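Long-range contacts in increased recombination centers protein 6 (Saccharomyces cerevisiae, PDB 3UC9), which acts as a clathrin coat accessory factor related to small G proteins, and takes part in gross chromosomal rearrangements and telomere healing: residues Ser58-Gln63 / Leu76-Cys81; Gly105-Thr110 / Asn131-Leu136; Phe124-His129 / Asn157-Val162. All coordinates share one frame; numbering follows the deposited sequence.

How the contacts relate
Contacts 1 and 2 belong to the same mixed sheet, whose strand order 2-3-1-4-5-6 is that of small G proteins. Contact 2 joins two neighbouring inner parallel strands; its centre lies about 2 Å from the centre of the chain, and all its touching residues are buried. Contact 1 is an antiparallel hairpin pairing at one border, with one face against a helix and the other more open. Contact 3 lies toward the surface and replaces the strand ladder with a phenylalanine ring and an asparagine amide. Helix 121-127, which contact 3 uses, leads directly into strand 133-138 of contact 2; the two touch through Val134 N and Val162 O, 2.8 Å apart, probably a hydrogen bond.

Contact 1 of 3, residues Ser58-Gln63 / Leu76-Cys81; sequences SIVKDQ and LYIDSC
Ser58 meets Ile78 at the open end of a beta hairpin, where strand 59-66, one of the two outermost strands in the sheet of this Rossmann-like fold, pairs with strand 71-81, with segments 59-61 and 76-81 antiparallel at 169°. Ser58 O receives the amide Ile78 N at 2.9 Å, while the return bond from Ser58 N to Ile78 O is weak. The hydroxyl OG stands beside Ile78 CD1 and has a weak hydrogen bond to Gly56 O; a small polar residue suits this partly exposed border of the sheet.

Ile59 forms the non-hydrogen-bonded pair with Tyr77. With chi1 at -53° and chi2 at -57°, its chain folds so that CD1 bends across to the tyrosine, 3.5 Å from Tyr77 CD1. Its CG2 branch touches the same side of the ring, 3.7 Å from Tyr77 CE1. The approach is oblique, and a branched aliphatic chain can thus cover part of a partly exposed ring. In the backbone, Ile59 CA lies 3.5 Å from Leu76 O in a CA-H...O contact.

Val60 makes the hydrogen-bonded pair with Leu76. Its N gives a bond of 2.8 Å to Leu76 O, and its O accepts Leu76 N at 2.9 Å. On this face Val60 CB packs 4.1 Å from Leu76 CB, and Val60 CG2 reaches Ile78 CD1. Leu76 and Ile78 go on to touch Leu46 of helix 39-50, which explains the apolar residues here.

At Asp62 the ladder is interrupted by a G1 beta bulge, Asp62 and Gln63 together facing Phe74. Asp62 adopts the left-handed helical conformation, and its backbone N is hydrogen-bonded to Asp75 OD1.

Contact 2 of 3, residues Gly105-Thr110 / Asn131-Leu136; sequences GIILIT and NTFVVL
Two neighbouring parallel strands of a beta-alpha-beta crossover, the chain between them passing through helix 121-127, meet here in the interior of the Rossmann-like domain. Gly105, Ile106, Ile107 and Leu108 lie in register with Phe133, Val134, Val135 and Leu136, and segments 105-110 and 133-136 are parallel to within 7°. Three backbone bonds make the ladder. Ile106 N donates to Phe133 O at 2.8 Å. Ile106 O in turn accepts Val135 N, and Leu108 N completes the run with a bond of 2.9 Å to Val135 O.

Gly105 pairs with Phe133. The phenylalanine's first torsion, chi1 73°, sets CG between the backbone N and the carbonyl carbon and folds the ring back across the neighbouring strand. Gly105 CA then sits over the middle of one ring face, 3.5 Å from the centroid and 2° off the normal, a CH-pi contact. Glycine suits the place because the ring lies where a side chain would begin. Ile107 CG1 comes to the edge of the same ring, in its plane, 4.0 Å from Phe133 CE1. Elsewhere the ring packs on Ile192 and Ile193 of helix 185-195 and meets His196 edge-to-face.

Branched residues fill both faces of this buried sheet. Val135, on the face with Ile107 and Phe133, also touches helix 185-195. On the other face Leu108 and Leu136 both reach Pro117. Thr132, just ahead of the strand, is split in its roles: OG1 is hydrogen-bonded to Met103 O, and the methyl CG2 packs against Ile106 CG1 and lies 3.6 Å from Gly105 CA.

Contact 3 of 3, residues Phe124-His129 / Asn157-Val162; sequences FMIAAH and NAFTNV
Phe159 packs on Met125 and Ile126, joining the last turn of helix 121-127 to the loop that leads from helix 145-155 into the outermost strand 163-167 of the alpha/beta fold. The apolar part centres on the phenylalanine ring. Met125 CB stands over the middle of one face, 3.5 Å from the centroid and 13° off its normal, in a CH-pi contact, with CG following over the Phe159 CE2 side at 3.9 Å. Ile126 arrives at about a right angle and brings CD1 to the ring edge, in plane, 3.6 Å from Phe159 CE1. Ile126 points away from the loop at its root, and the bend at chi2 (-48°) turns CD1 back to the ring. An aromatic residue suits this partly exposed place, since it offers both a broad face and an edge to successive helical residues.

The polar part is the work of the buried Asn161. Its ND2 donates to His129 O at 2.8 Å, approaching in the carbonyl plane, with the acceptor close to the amide's own plane. The same nitrogen is also hydrogen-bonded to Thr132 O, and OD1 receives Arg130 NH2. An asparagine, donor and acceptor in one short group, can thus tie the chain after the helix to this loop; Arg130 NH2 is shared with Met125 O.

Contact 1 of 3, residues Ser58-Gln63 / Leu76-Cys81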
ATOM      1  N   SER A  58       0.499 -12.724  -8.805  1.00 41.24           N
ATOM      2  CA  SER A  58       1.841 -13.269  -9.010  1.00 37.24           C
ATOM      3  C   SER A  58       2.912 -12.646  -8.085  1.00 33.07           C
ATOM      4  O   SER A  58       2.647 -11.703  -7.335  1.00 30.19           O
ATOM      5  CB  SER A  58       2.260 -13.148 -10.492  1.00 38.18           C
ATOM      6  OG  SER A  58       2.060 -11.847 -11.031  1.00 38.80           O
ATOM      7  N   ILE A  59       4.111 -13.224  -8.138  1.00 29.56           N
ATOM      8  CA  ILE A  59       5.271 -12.747  -7.398  1.00 27.27           C
ATOM      9  C   ILE A  59       6.299 -12.229  -8.398  1.00 27.06           C
ATOM     10  O   ILE A  59       6.850 -13.005  -9.199  1.00 26.82           O
ATOM     11  CB  ILE A  59       5.930 -13.885  -6.579  1.00 28.09           C
ATOM     12  CG1 ILE A  59       4.913 -14.591  -5.677  1.00 28.95           C
ATOM     13  CG2 ILE A  59       7.092 -13.359  -5.766  1.00 25.95           C
ATOM     14  CD1 ILE A  59       4.206 -13.696  -4.719  1.00 29.73           C
ATOM     15  N   VAL A  60       6.551 -10.924  -8.360  1.00 24.19           N
ATOM     16  CA  VAL A  60       7.502 -10.296  -9.264  1.00 24.82           C
ATOM     17  C   VAL A  60       8.743  -9.863  -8.480  1.00 23.94           C
ATOM     18  O   VAL A  60       8.715  -8.861  -7.773  1.00 22.02           O
ATOM     19  CB  VAL A  60       6.867  -9.099  -9.990  1.00 25.36           C
ATOM     20  CG1 VAL A  60       7.773  -8.619 -11.122  1.00 29.03           C
ATOM     21  CG2 VAL A  60       5.488  -9.474 -10.521  1.00 26.47           C
ATOM     22  N   LYS A  61       9.834 -10.617  -8.623  1.00 23.55           N
ATOM     23  CA  LYS A  61      11.011 -10.426  -7.768  1.00 23.34           C
ATOM     24  C   LYS A  61      12.044  -9.469  -8.339  1.00 24.81           C
ATOM     25  O   LYS A  61      12.131  -9.297  -9.553  1.00 26.78           O
ATOM     26  CB  LYS A  61      11.683 -11.774  -7.484  1.00 24.55           C
ATOM     27  CG  LYS A  61      10.824 -12.737  -6.685  1.00 23.67           C
ATOM     28  CD  LYS A  61      11.658 -13.924  -6.232  1.00 26.80           C
ATOM     29  CE  LYS A  61      10.840 -14.911  -5.420  1.00 29.49           C
ATOM     30  NZ  LYS A  61      11.667 -16.043  -4.930  1.00 26.08           N
ATOM     31  N   ASP A  62      12.826  -8.869  -7.442  1.00 24.16           N
ATOM     32  CA  ASP A  62      13.999  -8.051  -7.789  1.00 26.88           C
ATOM     33  C   ASP A  62      13.658  -6.888  -8.721  1.00 26.36           C
ATOM     34  O   ASP A  62      14.333  -6.640  -9.733  1.00 26.82           O
ATOM     35  CB  ASP A  62      15.116  -8.922  -8.373  1.00 28.64           C
ATOM     36  CG  ASP A  62      16.513  -8.309  -8.183  1.00 33.79           C
ATOM     37  OD1 ASP A  62      16.687  -7.447  -7.292  1.00 38.52           O
ATOM     38  OD2 ASP A  62      17.448  -8.714  -8.912  1.00 38.42           O
ATOM     39  N   GLN A  63      12.593  -6.182  -8.362  1.00 24.60           N
ATOM     40  CA  GLN A  63      12.256  -4.908  -8.979  1.00 25.80           C
ATOM     41  C   GLN A  63      13.160  -3.852  -8.364  1.00 26.26           C
ATOM     42  O   GLN A  63      13.688  -4.043  -7.267  1.00 27.85           O
ATOM     43  CB  GLN A  63      10.785  -4.566  -8.738  1.00 24.59           C
ATOM     44  CG  GLN A  63       9.821  -5.601  -9.301  1.00 28.43           C
ATOM     45  CD  GLN A  63       9.972  -5.770 -10.796  1.00 34.19           C
ATOM     46  OE1 GLN A  63      10.573  -6.738 -11.266  1.00 34.20           O
ATOM     47  NE2 GLN A  63       9.453  -4.812 -11.554  1.00 32.31           N
ATOM     48  N   LEU A  76       7.486  -7.536  -5.517  1.00 18.70           N
ATOM     49  CA  LEU A  76       6.092  -7.177  -5.624  1.00 19.37           C
ATOM     50  C   LEU A  76       5.262  -8.450  -5.479  1.00 19.50           C
ATOM     51  O   LEU A  76       5.460  -9.421  -6.219  1.00 21.43           O
ATOM     52  CB  LEU A  76       5.837  -6.506  -6.977  1.00 19.70           C
ATOM     53  CG  LEU A  76       4.541  -5.755  -7.236  1.00 26.22           C
ATOM     54  CD1 LEU A  76       4.452  -4.515  -6.347  1.00 26.83           C
ATOM     55  CD2 LEU A  76       4.463  -5.360  -8.695  1.00 29.09           C
ATOM     56  N   TYR A  77       4.372  -8.451  -4.495  1.00 17.90           N
ATOM     57  CA  TYR A  77       3.384  -9.507  -4.325  1.00 19.61           C
ATOM     58  C   TYR A  77       2.024  -8.966  -4.760  1.00 19.20           C
ATOM     59  O   TYR A  77       1.527  -7.982  -4.202  1.00 21.14           O
ATOM     60  CB  TYR A  77       3.304  -9.940  -2.858  1.00 19.98           C
ATOM     61  CG  TYR A  77       4.539 -10.601  -2.264  1.00 21.71           C
ATOM     62  CD1 TYR A  77       5.621 -11.009  -3.049  1.00 22.82           C
ATOM     63  CD2 TYR A  77       4.593 -10.872  -0.899  1.00 23.68           C
ATOM     64  CE1 TYR A  77       6.733 -11.627  -2.472  1.00 21.40           C
ATOM     65  CE2 TYR A  77       5.690 -11.504  -0.325  1.00 22.25           C
ATOM     66  CZ  TYR A  77       6.750 -11.882  -1.109  1.00 26.04           C
ATOM     67  OH  TYR A  77       7.824 -12.514  -0.520  1.00 24.24           O
ATOM     68  N   ILE A  78       1.427  -9.583  -5.770  1.00 18.73           N
ATOM     69  CA  ILE A  78       0.139  -9.148  -6.295  1.00 18.88           C
ATOM     70  C   ILE A  78      -0.893 -10.191  -5.880  1.00 20.00           C
ATOM     71  O   ILE A  78      -0.706 -11.388  -6.121  1.00 20.52           O
ATOM     72  CB  ILE A  78       0.166  -8.997  -7.817  1.00 19.81           C
ATOM     73  CG1 ILE A  78       1.313  -8.068  -8.243  1.00 22.45           C
ATOM     74  CG2 ILE A  78      -1.184  -8.453  -8.326  1.00 22.44           C
ATOM     75  CD1 ILE A  78       1.719  -8.230  -9.682  1.00 27.05           C
ATOM     76  N   ASP A  79      -1.950  -9.745  -5.210  1.00 19.23           N
ATOM     77  CA  ASP A  79      -2.974 -10.649  -4.714  1.00 20.51           C
ATOM     78  C   ASP A  79      -4.361 -10.060  -4.972  1.00 19.95           C
ATOM     79  O   ASP A  79      -4.512  -8.873  -5.314  1.00 17.60           O
ATOM     80  CB  ASP A  79      -2.783 -10.911  -3.215  1.00 21.52           C
ATOM     81  CG  ASP A  79      -3.343 -12.260  -2.754  1.00 25.10           C
ATOM     82  OD1 ASP A  79      -3.936 -13.014  -3.560  1.00 25.04           O
ATOM     83  OD2 ASP A  79      -3.191 -12.569  -1.551  1.00 33.64           O
ATOM     84  N   SER A  80      -5.359 -10.921  -4.825  1.00 20.08           N
ATOM     85  CA  SER A  80      -6.755 -10.556  -5.002  1.00 21.04           C
ATOM     86  C   SER A  80      -7.576 -11.292  -3.966  1.00 21.97           C
ATOM     87  O   SER A  80      -7.148 -12.319  -3.434  1.00 21.15           O
ATOM     88  CB  SER A  80      -7.233 -10.951  -6.399  1.00 23.02           C
ATOM     89  OG  SER A  80      -8.515 -10.424  -6.673  1.00 29.14           O
ATOM     90  N   CYS A  81      -8.767 -10.782  -3.698  1.00 20.69           N
ATOM     91  CA  CYS A  81      -9.671 -11.444  -2.768  1.00 22.78           C
ATOM     92  C   CYS A  81     -11.109 -11.156  -3.131  1.00 22.12           C
ATOM     93  O   CYS A  81     -11.404 -10.128  -3.726  1.00 21.63           O
ATOM     94  CB  CYS A  81      -9.380 -10.996  -1.330  1.00 22.80           C
ATOM     95  SG  CYS A  81      -9.609  -9.240  -0.992  1.00 23.41           S
TER

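Contact 2 of 3, residues Gly105-Thr110 / Asn131-Leu136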
ATOM      1  N   GLY A 105       5.534  -2.461   2.600  1.00 13.43           N
ATOM      2  CA  GLY A 105       4.259  -1.772   2.496  1.00 11.93           C
ATOM      3  C   GLY A 105       3.148  -2.638   1.938  1.00 13.39           C
ATOM      4  O   GLY A 105       3.399  -3.676   1.318  1.00 12.59           O
ATOM      5  N   ILE A 106       1.922  -2.172   2.151  1.00 11.79           N
ATOM      6  CA  ILE A 106       0.717  -2.816   1.656  1.00 12.61           C
ATOM      7  C   ILE A 106      -0.100  -1.743   0.989  1.00 12.41           C
ATOM      8  O   ILE A 106      -0.284  -0.691   1.576  1.00 11.84           O
ATOM      9  CB  ILE A 106      -0.135  -3.399   2.795  1.00 14.04           C
ATOM     10  CG1 ILE A 106       0.694  -4.343   3.681  1.00 21.91           C
ATOM     11  CG2 ILE A 106      -1.319  -4.158   2.207  1.00 17.45           C
ATOM     12  CD1 ILE A 106       1.129  -5.570   3.005  1.00 29.99           C
ATOM     13  N   ILE A 107      -0.552  -2.001  -0.238  1.00 13.36           N
ATOM     14  CA  ILE A 107      -1.383  -1.055  -0.987  1.00 13.79           C
ATOM     15  C   ILE A 107      -2.673  -1.784  -1.338  1.00 14.69           C
ATOM     16  O   ILE A 107      -2.645  -2.828  -1.985  1.00 16.38           O
ATOM     17  CB  ILE A 107      -0.689  -0.539  -2.286  1.00 13.76           C
ATOM     18  CG1 ILE A 107       0.655   0.112  -1.961  1.00 15.13           C
ATOM     19  CG2 ILE A 107      -1.584   0.467  -3.007  1.00 14.43           C
ATOM     20  CD1 ILE A 107       1.504   0.515  -3.202  1.00 14.57           C
ATOM     21  N   LEU A 108      -3.799  -1.236  -0.889  1.00 15.00           N
ATOM     22  CA  LEU A 108      -5.101  -1.794  -1.182  1.00 15.46           C
ATOM     23  C   LEU A 108      -5.805  -0.891  -2.190  1.00 17.74           C
ATOM     24  O   LEU A 108      -5.900   0.329  -1.988  1.00 17.51           O
ATOM     25  CB  LEU A 108      -5.920  -1.927   0.106  1.00 16.03           C
ATOM     26  CG  LEU A 108      -7.384  -2.320  -0.062  1.00 20.07           C
ATOM     27  CD1 LEU A 108      -7.501  -3.720  -0.646  1.00 22.03           C
ATOM     28  CD2 LEU A 108      -8.130  -2.212   1.259  1.00 25.38           C
ATOM     29  N   ILE A 109      -6.261  -1.495  -3.284  1.00 17.84           N
ATOM     30  CA  ILE A 109      -6.989  -0.800  -4.337  1.00 18.02           C
ATOM     31  C   ILE A 109      -8.456  -1.213  -4.218  1.00 17.69           C
ATOM     32  O   ILE A 109      -8.781  -2.370  -4.431  1.00 17.34           O
ATOM     33  CB  ILE A 109      -6.474  -1.190  -5.738  1.00 19.13           C
ATOM     34  CG1 ILE A 109      -4.952  -1.007  -5.857  1.00 22.03           C
ATOM     35  CG2 ILE A 109      -7.192  -0.383  -6.806  1.00 21.45           C
ATOM     36  CD1 ILE A 109      -4.499   0.392  -5.673  1.00 25.86           C
ATOM     37  N   THR A 110      -9.339  -0.273  -3.891  1.00 17.46           N
ATOM     38  CA  THR A 110     -10.738  -0.619  -3.663  1.00 18.07           C
ATOM     39  C   THR A 110     -11.679   0.570  -3.785  1.00 18.38           C
ATOM     40  O   THR A 110     -11.256   1.706  -4.004  1.00 17.88           O
ATOM     41  CB  THR A 110     -10.940  -1.284  -2.266  1.00 17.78           C
ATOM     42  OG1 THR A 110     -12.237  -1.899  -2.200  1.00 17.32           O
ATOM     43  CG2 THR A 110     -10.801  -0.263  -1.152  1.00 20.14           C
ATOM     44  N   ASN A 131       6.750  -0.867  11.046  1.00 13.18           N
ATOM     45  CA  ASN A 131       7.356  -0.032   9.979  1.00 12.31           C
ATOM     46  C   ASN A 131       6.627  -0.059   8.614  1.00 12.63           C
ATOM     47  O   ASN A 131       6.868   0.803   7.743  1.00 13.76           O
ATOM     48  CB  ASN A 131       8.818  -0.459   9.767  1.00 13.64           C
ATOM     49  CG  ASN A 131       9.595   0.485   8.843  1.00 14.73           C
ATOM     50  OD1 ASN A 131       9.655   1.697   9.085  1.00 14.46           O
ATOM     51  ND2 ASN A 131      10.228  -0.079   7.793  1.00 10.84           N
ATOM     52  N   THR A 132       5.756  -1.043   8.424  1.00 13.58           N
ATOM     53  CA  THR A 132       5.054  -1.242   7.159  1.00 13.08           C
ATOM     54  C   THR A 132       4.178  -0.045   6.801  1.00 13.23           C
ATOM     55  O   THR A 132       3.308   0.347   7.577  1.00 13.55           O
ATOM     56  CB  THR A 132       4.184  -2.527   7.210  1.00 14.27           C
ATOM     57  OG1 THR A 132       4.996  -3.659   7.574  1.00 12.90           O
ATOM     58  CG2 THR A 132       3.539  -2.813   5.879  1.00 13.13           C
ATOM     59  N   PHE A 133       4.386   0.549   5.630  1.00 12.57           N
ATOM     60  CA  PHE A 133       3.441   1.573   5.181  1.00 12.68           C
ATOM     61  C   PHE A 133       2.135   0.924   4.682  1.00 13.07           C
ATOM     62  O   PHE A 133       2.134  -0.205   4.167  1.00 11.63           O
ATOM     63  CB  PHE A 133       4.063   2.540   4.155  1.00 13.15           C
ATOM     64  CG  PHE A 133       4.295   1.970   2.768  1.00 14.32           C
ATOM     65  CD1 PHE A 133       3.245   1.802   1.874  1.00 15.29           C
ATOM     66  CD2 PHE A 133       5.580   1.688   2.327  1.00 16.00           C
ATOM     67  CE1 PHE A 133       3.471   1.325   0.581  1.00 14.42           C
ATOM     68  CE2 PHE A 133       5.812   1.205   1.036  1.00 15.17           C
ATOM     69  CZ  PHE A 133       4.755   1.022   0.170  1.00 16.30           C
ATOM     70  N   VAL A 134       1.017   1.625   4.862  1.00 13.36           N
ATOM     71  CA  VAL A 134      -0.286   1.136   4.401  1.00 12.61           C
ATOM     72  C   VAL A 134      -0.997   2.245   3.652  1.00 14.50           C
ATOM     73  O   VAL A 134      -1.318   3.284   4.237  1.00 14.93           O
ATOM     74  CB  VAL A 134      -1.180   0.675   5.555  1.00 13.30           C
ATOM     75  CG1 VAL A 134      -2.499   0.165   4.994  1.00 16.43           C
ATOM     76  CG2 VAL A 134      -0.478  -0.422   6.372  1.00 16.19           C
ATOM     77  N   VAL A 135      -1.215   2.023   2.364  1.00 13.26           N
ATOM     78  CA  VAL A 135      -1.906   2.990   1.514  1.00 14.13           C
ATOM     79  C   VAL A 135      -3.197   2.369   1.036  1.00 14.88           C
ATOM     80  O   VAL A 135      -3.195   1.283   0.460  1.00 14.68           O
ATOM     81  CB  VAL A 135      -1.064   3.392   0.306  1.00 14.52           C
ATOM     82  CG1 VAL A 135      -1.856   4.358  -0.611  1.00 14.87           C
ATOM     83  CG2 VAL A 135       0.270   4.020   0.762  1.00 16.17           C
ATOM     84  N   LEU A 136      -4.301   3.069   1.281  1.00 15.10           N
ATOM     85  CA  LEU A 136      -5.613   2.650   0.842  1.00 15.27           C
ATOM     86  C   LEU A 136      -5.996   3.552  -0.315  1.00 16.64           C
ATOM     87  O   LEU A 136      -6.199   4.761  -0.138  1.00 17.25           O
ATOM     88  CB  LEU A 136      -6.622   2.769   1.968  1.00 16.03           C
ATOM     89  CG  LEU A 136      -6.282   1.921   3.202  1.00 21.28           C
ATOM     90  CD1 LEU A 136      -5.386   2.678   4.185  1.00 17.02           C
ATOM     91  CD2 LEU A 136      -7.547   1.475   3.889  1.00 26.91           C
TER

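Contact 3 of 3, residues Phe124-His129 / Asn157-Val162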
ATOM      1  N   PHE A 124      -6.074  -4.782  11.776  1.00 17.30           N
ATOM      2  CA  PHE A 124      -5.021  -5.015  10.799  1.00 18.04           C
ATOM      3  C   PHE A 124      -3.694  -4.426  11.278  1.00 17.87           C
ATOM      4  O   PHE A 124      -2.652  -5.092  11.227  1.00 17.53           O
ATOM      5  CB  PHE A 124      -5.396  -4.394   9.460  1.00 17.35           C
ATOM      6  CG  PHE A 124      -4.403  -4.674   8.359  1.00 18.90           C
ATOM      7  CD1 PHE A 124      -4.419  -5.882   7.678  1.00 23.73           C
ATOM      8  CD2 PHE A 124      -3.452  -3.732   8.007  1.00 22.37           C
ATOM      9  CE1 PHE A 124      -3.503  -6.141   6.664  1.00 22.55           C
ATOM     10  CE2 PHE A 124      -2.539  -3.983   6.996  1.00 23.98           C
ATOM     11  CZ  PHE A 124      -2.563  -5.190   6.327  1.00 21.25           C
ATOM     12  N   MET A 125      -3.737  -3.174  11.725  1.00 16.95           N
ATOM     13  CA  MET A 125      -2.517  -2.480  12.142  1.00 17.80           C
ATOM     14  C   MET A 125      -1.904  -3.097  13.398  1.00 19.37           C
ATOM     15  O   MET A 125      -0.692  -3.178  13.509  1.00 18.39           O
ATOM     16  CB  MET A 125      -2.788  -0.989  12.350  1.00 17.88           C
ATOM     17  CG  MET A 125      -3.199  -0.254  11.097  1.00 18.28           C
ATOM     18  SD  MET A 125      -2.175  -0.510   9.641  1.00 21.39           S
ATOM     19  CE  MET A 125      -0.582  -0.046  10.310  1.00 21.56           C
ATOM     20  N   ILE A 126      -2.731  -3.550  14.339  1.00 19.86           N
ATOM     21  CA  ILE A 126      -2.209  -4.263  15.509  1.00 22.13           C
ATOM     22  C   ILE A 126      -1.308  -5.439  15.100  1.00 22.65           C
ATOM     23  O   ILE A 126      -0.271  -5.685  15.729  1.00 23.15           O
ATOM     24  CB  ILE A 126      -3.348  -4.782  16.439  1.00 24.63           C
ATOM     25  CG1 ILE A 126      -4.149  -3.624  17.050  1.00 27.20           C
ATOM     26  CG2 ILE A 126      -2.790  -5.662  17.550  1.00 26.77           C
ATOM     27  CD1 ILE A 126      -3.316  -2.527  17.647  1.00 33.05           C
ATOM     28  N   ALA A 127      -1.700  -6.157  14.051  1.00 20.23           N
ATOM     29  CA  ALA A 127      -0.971  -7.336  13.587  1.00 20.65           C
ATOM     30  C   ALA A 127       0.225  -6.976  12.701  1.00 19.16           C
ATOM     31  O   ALA A 127       1.156  -7.769  12.578  1.00 20.62           O
ATOM     32  CB  ALA A 127      -1.923  -8.294  12.827  1.00 19.84           C
ATOM     33  N   ALA A 128       0.187  -5.806  12.065  1.00 17.63           N
ATOM     34  CA  ALA A 128       1.235  -5.406  11.115  1.00 16.92           C
ATOM     35  C   ALA A 128       2.551  -5.127  11.841  1.00 16.92           C
ATOM     36  O   ALA A 128       2.572  -4.736  13.016  1.00 16.96           O
ATOM     37  CB  ALA A 128       0.820  -4.155  10.313  1.00 16.42           C
ATOM     38  N   HIS A 129       3.654  -5.345  11.132  1.00 15.18           N
ATOM     39  CA  HIS A 129       4.937  -4.837  11.575  1.00 16.27           C
ATOM     40  C   HIS A 129       4.813  -3.319  11.667  1.00 15.14           C
ATOM     41  O   HIS A 129       4.137  -2.678  10.854  1.00 14.57           O
ATOM     42  CB  HIS A 129       6.048  -5.241  10.597  1.00 14.94           C
ATOM     43  CG  HIS A 129       7.433  -4.951  11.092  1.00 17.37           C
ATOM     44  ND1 HIS A 129       7.969  -3.683  11.097  1.00 14.74           N
ATOM     45  CD2 HIS A 129       8.390  -5.764  11.600  1.00 17.70           C
ATOM     46  CE1 HIS A 129       9.195  -3.725  11.588  1.00 18.97           C
ATOM     47  NE2 HIS A 129       9.478  -4.979  11.893  1.00 17.70           N
ATOM     48  N   ASN A 157      -1.791   9.435  12.037  1.00 30.26           N
ATOM     49  CA  ASN A 157      -0.928   9.433  13.225  1.00 31.72           C
ATOM     50  C   ASN A 157      -1.385   8.443  14.302  1.00 29.85           C
ATOM     51  O   ASN A 157      -0.951   8.530  15.454  1.00 32.76           O
ATOM     52  CB  ASN A 157      -0.818  10.854  13.794  1.00 34.23           C
ATOM     53  CG  ASN A 157      -2.134  11.607  13.744  1.00 39.24           C
ATOM     54  OD1 ASN A 157      -3.194  11.055  14.067  1.00 42.92           O
ATOM     55  ND2 ASN A 157      -2.078  12.870  13.324  1.00 43.46           N
ATOM     56  N   ALA A 158      -2.231   7.489  13.916  1.00 26.53           N
ATOM     57  CA  ALA A 158      -2.797   6.506  14.846  1.00 25.61           C
ATOM     58  C   ALA A 158      -1.777   5.447  15.274  1.00 25.13           C
ATOM     59  O   ALA A 158      -1.882   4.881  16.374  1.00 25.49           O
ATOM     60  CB  ALA A 158      -4.030   5.833  14.215  1.00 25.40           C
ATOM     61  N   PHE A 159      -0.794   5.190  14.411  1.00 22.40           N
ATOM     62  CA  PHE A 159       0.209   4.155  14.639  1.00 21.17           C
ATOM     63  C   PHE A 159       1.611   4.648  14.261  1.00 20.43           C
ATOM     64  O   PHE A 159       1.777   5.702  13.639  1.00 19.49           O
ATOM     65  CB  PHE A 159      -0.129   2.894  13.822  1.00 21.02           C
ATOM     66  CG  PHE A 159      -1.302   2.107  14.355  1.00 23.28           C
ATOM     67  CD1 PHE A 159      -1.107   1.069  15.258  1.00 25.28           C
ATOM     68  CD2 PHE A 159      -2.590   2.390  13.935  1.00 22.58           C
ATOM     69  CE1 PHE A 159      -2.173   0.338  15.744  1.00 29.27           C
ATOM     70  CE2 PHE A 159      -3.668   1.665  14.422  1.00 27.60           C
ATOM     71  CZ  PHE A 159      -3.456   0.640  15.329  1.00 27.69           C
ATOM     72  N   THR A 160       2.630   3.880  14.632  1.00 18.99           N
ATOM     73  CA  THR A 160       3.985   4.144  14.144  1.00 18.66           C
ATOM     74  C   THR A 160       3.992   4.206  12.605  1.00 17.20           C
ATOM     75  O   THR A 160       4.727   4.995  11.997  1.00 16.89           O
ATOM     76  CB  THR A 160       4.972   3.034  14.592  1.00 18.47           C
ATOM     77  OG1 THR A 160       4.417   1.757  14.269  1.00 17.76           O
ATOM     78  CG2 THR A 160       5.248   3.098  16.097  1.00 21.51           C
ATOM     79  N   ASN A 161       3.180   3.353  11.985  1.00 14.95           N
ATOM     80  CA  ASN A 161       3.137   3.199  10.528  1.00 15.21           C
ATOM     81  C   ASN A 161       2.658   4.436   9.794  1.00 14.85           C
ATOM     82  O   ASN A 161       1.816   5.180  10.305  1.00 13.40           O
ATOM     83  CB  ASN A 161       2.171   2.073  10.158  1.00 14.77           C
ATOM     84  CG  ASN A 161       2.409   0.816  10.938  1.00 16.25           C
ATOM     85  OD1 ASN A 161       2.117   0.740  12.138  1.00 16.94           O
ATOM     86  ND2 ASN A 161       2.912  -0.190  10.268  1.00 14.02           N
ATOM     87  N   VAL A 162       3.191   4.651   8.593  1.00 14.18           N
ATOM     88  CA  VAL A 162       2.618   5.611   7.664  1.00 14.58           C
ATOM     89  C   VAL A 162       1.351   4.970   7.111  1.00 15.03           C
ATOM     90  O   VAL A 162       1.401   3.886   6.518  1.00 15.80           O
ATOM     91  CB  VAL A 162       3.594   5.947   6.521  1.00 13.88           C
ATOM     92  CG1 VAL A 162       2.905   6.812   5.447  1.00 14.28           C
ATOM     93  CG2 VAL A 162       4.845   6.636   7.085  1.00 16.28           C
TER